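PDB 2WW2: alpha-1,2-mannosidase from Bacteroides thetaiotaomicron, which probably hydrolyses alpha-mannosidic linkages with inversion of configuration, as a calcium-dependent glycoside hydrolase of family GH92. Local coordinates for residues His540-Phe551 with Ile591-Lys602. Residues are numbered along the deposited sequence; the frame is centred on the assembly and turned at random.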
# COMPACT_ATOMS: atom_id res chain seq x y z
N HIS A 540 -4.57 -29.85 -0.03
CA HIS A 540 -4.77 -29.21 1.26
C HIS A 540 -3.61 -28.28 1.60
O HIS A 540 -3.82 -27.18 2.12
CB HIS A 540 -4.95 -30.24 2.38
CG HIS A 540 -6.24 -31.00 2.30
ND1 HIS A 540 -6.56 -32.02 3.17
CD2 HIS A 540 -7.29 -30.88 1.45
CE1 HIS A 540 -7.75 -32.50 2.86
NE2 HIS A 540 -8.22 -31.83 1.82
N GLU A 541 -2.39 -28.73 1.31
CA GLU A 541 -1.19 -27.94 1.63
C GLU A 541 -1.18 -26.55 1.00
O GLU A 541 -1.00 -25.56 1.69
CB GLU A 541 0.07 -28.72 1.24
CG GLU A 541 1.37 -27.97 1.44
CD GLU A 541 2.55 -28.90 1.23
OE1 GLU A 541 2.98 -29.06 0.06
OE2 GLU A 541 3.03 -29.49 2.23
N PRO A 542 -1.34 -26.48 -0.33
CA PRO A 542 -1.37 -25.18 -0.99
C PRO A 542 -2.55 -24.32 -0.56
O PRO A 542 -2.45 -23.10 -0.53
CB PRO A 542 -1.49 -25.54 -2.47
CG PRO A 542 -1.04 -26.92 -2.58
CD PRO A 542 -1.36 -27.59 -1.29
N MET A 543 -3.68 -24.95 -0.23
CA MET A 543 -4.84 -24.19 0.21
C MET A 543 -4.60 -23.57 1.59
O MET A 543 -4.93 -22.42 1.82
CB MET A 543 -6.13 -25.02 0.22
CG MET A 543 -7.31 -24.17 0.67
SD MET A 543 -8.87 -25.04 0.86
CE MET A 543 -9.54 -24.90 -0.76
N ILE A 544 -4.03 -24.35 2.49
CA ILE A 544 -3.67 -23.86 3.81
C ILE A 544 -2.71 -22.66 3.71
O ILE A 544 -2.83 -21.68 4.45
CB ILE A 544 -3.02 -24.97 4.66
CG1 ILE A 544 -4.06 -26.02 5.05
CG2 ILE A 544 -2.31 -24.36 5.87
CD1 ILE A 544 -3.45 -27.35 5.49
N ALA A 545 -1.78 -22.74 2.77
CA ALA A 545 -0.79 -21.68 2.58
C ALA A 545 -1.46 -20.41 2.10
O ALA A 545 -1.10 -19.32 2.51
CB ALA A 545 0.27 -22.13 1.59
N ARG A 546 -2.44 -20.55 1.23
CA ARG A 546 -3.14 -19.40 0.70
C ARG A 546 -4.05 -18.74 1.73
O ARG A 546 -4.20 -17.52 1.74
CB ARG A 546 -3.87 -19.77 -0.57
CG ARG A 546 -2.88 -20.20 -1.62
CD ARG A 546 -3.55 -20.60 -2.90
NE ARG A 546 -4.33 -19.51 -3.49
CZ ARG A 546 -4.78 -19.53 -4.74
NH1 ARG A 546 -4.50 -20.57 -5.52
NH2 ARG A 546 -5.49 -18.52 -5.21
N LEU A 547 -4.63 -19.56 2.61
CA LEU A 547 -5.41 -19.02 3.72
C LEU A 547 -4.46 -18.28 4.64
O LEU A 547 -4.76 -17.16 5.10
CB LEU A 547 -6.10 -20.14 4.49
CG LEU A 547 -7.34 -20.75 3.83
CD1 LEU A 547 -7.75 -21.97 4.63
CD2 LEU A 547 -8.47 -19.73 3.78
N ASP A 548 -3.32 -18.89 4.91
CA ASP A 548 -2.31 -18.27 5.75
C ASP A 548 -1.87 -16.92 5.16
O ASP A 548 -1.62 -15.98 5.90
CB ASP A 548 -1.10 -19.19 5.94
CG ASP A 548 -1.39 -20.37 6.87
OD1 ASP A 548 -2.45 -20.39 7.55
OD2 ASP A 548 -0.53 -21.27 6.93
N SER A 549 -1.80 -16.83 3.83
CA SER A 549 -1.40 -15.58 3.18
C SER A 549 -2.49 -14.50 3.25
O SER A 549 -2.30 -13.36 2.80
CB SER A 549 -0.98 -15.82 1.72
OG SER A 549 -2.11 -16.00 0.88
N MET A 550 -3.63 -14.85 3.83
CA MET A 550 -4.67 -13.87 4.06
C MET A 550 -4.64 -13.35 5.48
O MET A 550 -4.87 -12.17 5.71
CB MET A 550 -6.06 -14.44 3.77
CG MET A 550 -6.49 -14.33 2.33
SD MET A 550 -8.27 -14.61 2.21
CE MET A 550 -8.67 -13.75 0.69
N PHE A 551 -4.36 -14.23 6.44
CA PHE A 551 -4.42 -13.88 7.86
C PHE A 551 -3.07 -13.74 8.54
O PHE A 551 -2.99 -13.69 9.78
CB PHE A 551 -5.21 -14.93 8.63
CG PHE A 551 -6.47 -15.36 7.95
CD1 PHE A 551 -7.51 -14.46 7.78
CD2 PHE A 551 -6.63 -16.65 7.51
CE1 PHE A 551 -8.68 -14.86 7.16
CE2 PHE A 551 -7.79 -17.05 6.89
CZ PHE A 551 -8.82 -16.15 6.71
N ILE A 591 -12.27 -18.10 7.10
CA ILE A 591 -11.53 -18.51 8.29
C ILE A 591 -11.87 -19.93 8.74
O ILE A 591 -11.03 -20.62 9.33
CB ILE A 591 -11.74 -17.54 9.48
CG1 ILE A 591 -10.95 -16.28 9.23
CG2 ILE A 591 -11.22 -18.18 10.76
CD1 ILE A 591 -11.03 -15.26 10.40
N TYR A 592 -13.08 -20.38 8.42
CA TYR A 592 -13.51 -21.71 8.85
C TYR A 592 -13.00 -22.81 7.93
O TYR A 592 -13.19 -23.99 8.24
CB TYR A 592 -15.04 -21.80 8.94
CG TYR A 592 -15.60 -21.05 10.14
CD1 TYR A 592 -15.70 -21.67 11.39
CD2 TYR A 592 -15.99 -19.72 10.03
CE1 TYR A 592 -16.19 -20.99 12.50
CE2 TYR A 592 -16.47 -19.01 11.14
CZ TYR A 592 -16.56 -19.66 12.37
OH TYR A 592 -17.05 -18.99 13.48
N LEU A 593 -12.36 -22.45 6.83
CA LEU A 593 -11.96 -23.46 5.84
C LEU A 593 -10.85 -24.38 6.36
O LEU A 593 -10.70 -25.50 5.89
CB LEU A 593 -11.57 -22.82 4.50
CG LEU A 593 -12.74 -22.23 3.70
CD1 LEU A 593 -12.25 -21.43 2.47
CD2 LEU A 593 -13.67 -23.33 3.25
N TYR A 594 -10.07 -23.92 7.34
CA TYR A 594 -9.07 -24.81 7.93
C TYR A 594 -9.69 -26.07 8.52
O TYR A 594 -9.01 -27.08 8.64
CB TYR A 594 -8.27 -24.12 9.01
CG TYR A 594 -7.41 -22.93 8.57
CD1 TYR A 594 -6.17 -23.12 7.95
CD2 TYR A 594 -7.81 -21.64 8.86
CE1 TYR A 594 -5.37 -22.04 7.61
CE2 TYR A 594 -7.01 -20.54 8.50
CZ TYR A 594 -5.80 -20.75 7.88
OH TYR A 594 -5.02 -19.66 7.55
N ASP A 595 -10.97 -26.01 8.89
CA ASP A 595 -11.72 -27.16 9.45
C ASP A 595 -11.88 -28.29 8.45
O ASP A 595 -12.14 -29.44 8.83
CB ASP A 595 -13.14 -26.76 9.87
CG ASP A 595 -13.22 -26.08 11.24
OD1 ASP A 595 -12.25 -26.12 12.02
OD2 ASP A 595 -14.30 -25.53 11.56
N TYR A 596 -11.76 -27.96 7.16
CA TYR A 596 -12.02 -28.90 6.07
C TYR A 596 -10.75 -29.56 5.53
O TYR A 596 -10.80 -30.52 4.76
CB TYR A 596 -12.74 -28.17 4.90
CG TYR A 596 -14.12 -27.66 5.26
CD1 TYR A 596 -15.26 -28.26 4.74
CD2 TYR A 596 -14.27 -26.59 6.14
CE1 TYR A 596 -16.53 -27.81 5.08
CE2 TYR A 596 -15.53 -26.13 6.50
CZ TYR A 596 -16.66 -26.75 5.96
OH TYR A 596 -17.90 -26.29 6.33
N ILE A 597 -9.60 -29.02 5.94
CA ILE A 597 -8.35 -29.44 5.35
C ILE A 597 -7.30 -29.75 6.42
O ILE A 597 -6.11 -29.71 6.14
CB ILE A 597 -7.82 -28.37 4.35
CG1 ILE A 597 -7.54 -27.05 5.05
CG2 ILE A 597 -8.85 -28.12 3.28
CD1 ILE A 597 -7.39 -25.89 4.11
N GLY A 598 -7.75 -30.00 7.64
CA GLY A 598 -6.91 -30.65 8.65
C GLY A 598 -6.18 -29.80 9.66
O GLY A 598 -5.34 -30.32 10.40
N GLN A 599 -6.47 -28.51 9.72
CA GLN A 599 -5.79 -27.69 10.71
C GLN A 599 -6.76 -26.77 11.46
O GLN A 599 -6.65 -25.54 11.35
CB GLN A 599 -4.67 -26.88 10.06
CG GLN A 599 -3.63 -27.74 9.31
CD GLN A 599 -2.40 -26.95 8.91
OE1 GLN A 599 -2.46 -25.72 8.76
NE2 GLN A 599 -1.28 -27.64 8.72
N PRO A 600 -7.70 -27.36 12.21
CA PRO A 600 -8.73 -26.59 12.91
C PRO A 600 -8.16 -25.56 13.89
O PRO A 600 -8.82 -24.57 14.20
CB PRO A 600 -9.56 -27.67 13.66
CG PRO A 600 -8.74 -28.91 13.60
CD PRO A 600 -7.88 -28.81 12.37
N TRP A 601 -6.94 -25.79 14.36
CA TRP A 601 -6.34 -24.86 15.32
C TRP A 601 -6.12 -23.48 14.72
O TRP A 601 -6.18 -22.49 15.43
CB TRP A 601 -5.04 -25.41 15.94
CG TRP A 601 -3.95 -25.76 14.95
CD1 TRP A 601 -2.94 -24.94 14.51
CD2 TRP A 601 -3.75 -27.02 14.31
NE1 TRP A 601 -2.13 -25.62 13.62
CE2 TRP A 601 -2.61 -26.90 13.49
CE3 TRP A 601 -4.43 -28.25 14.35
CZ2 TRP A 601 -2.13 -27.96 12.71
CZ3 TRP A 601 -3.94 -29.30 13.58
CH2 TRP A 601 -2.81 -29.15 12.78
N LYS A 602 -5.88 -23.42 13.41
CA LYS A 602 -5.74 -22.14 12.73
C LYS A 602 -7.07 -21.36 12.64
O LYS A 602 -7.10 -20.15 12.78
CB LYS A 602 -5.09 -22.33 11.36
CG LYS A 602 -3.61 -22.79 11.46
CD LYS A 602 -2.94 -22.84 10.06
CE LYS A 602 -1.43 -23.11 10.15
NZ LYS A 602 -0.91 -23.33 8.76
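D548 has CG anti to its carbonyl carbon (chi1 -73°), and Y594 has the same first torsion (chi1 -64°); from their two backbones these torsions set the D548 carboxylate beside the Y594 hydroxyl. The contact is helix-to-loop packing: helix 540-551 lies against the turn-rich segment that leads into helix 600-613. Both belong to the GH92 catalytic domain, an (alpha/alpha)6-barrel fold.

D548 has a partner for each carboxylate oxygen. Y594 OH donates to D548 OD1 at 2.7 Å, on the anti side and tilted somewhat out of the carboxylate plane. K602 NZ donates to the syn lone pair of D548 OD2 at 2.8 Å, a salt bridge. The same NZ donates to Q599 OE1 in the carbonyl plane, so the ammonium joins the carboxylate to the amide. A22 of a second subunit, another copy of this protein, packs on D548.

The Y594 ring is clamped. L547 CD1 sits over the centre of one face, a CH-pi contact 3.8 Å from the centroid. K602 CB covers the opposite face. F551 turns its ring edge to Y594 OH. A phenylalanine in place of Y594 lacks the hydroxyl, which would probably leave D548 OD1 without this donor and the F551 edge without its polar neighbour.

Toward the start of the helix the contact is mainly apolar. I597 CB lies over a face of the H540 imidazole, while H540 NE2 is hydrogen-bonded to E531. I597 CG1 sits between the backbone N and the carbonyl carbon (chi1 62°), directing CD1 in among M543, I544 and L547. At the other end, I591 CG1 meets F551 CZ at 3.3 Å. The I597 side chain fits tightly against the helix: its CD1 lies 3.5 Å from I544 CG1, closer than usual van der Waals contact.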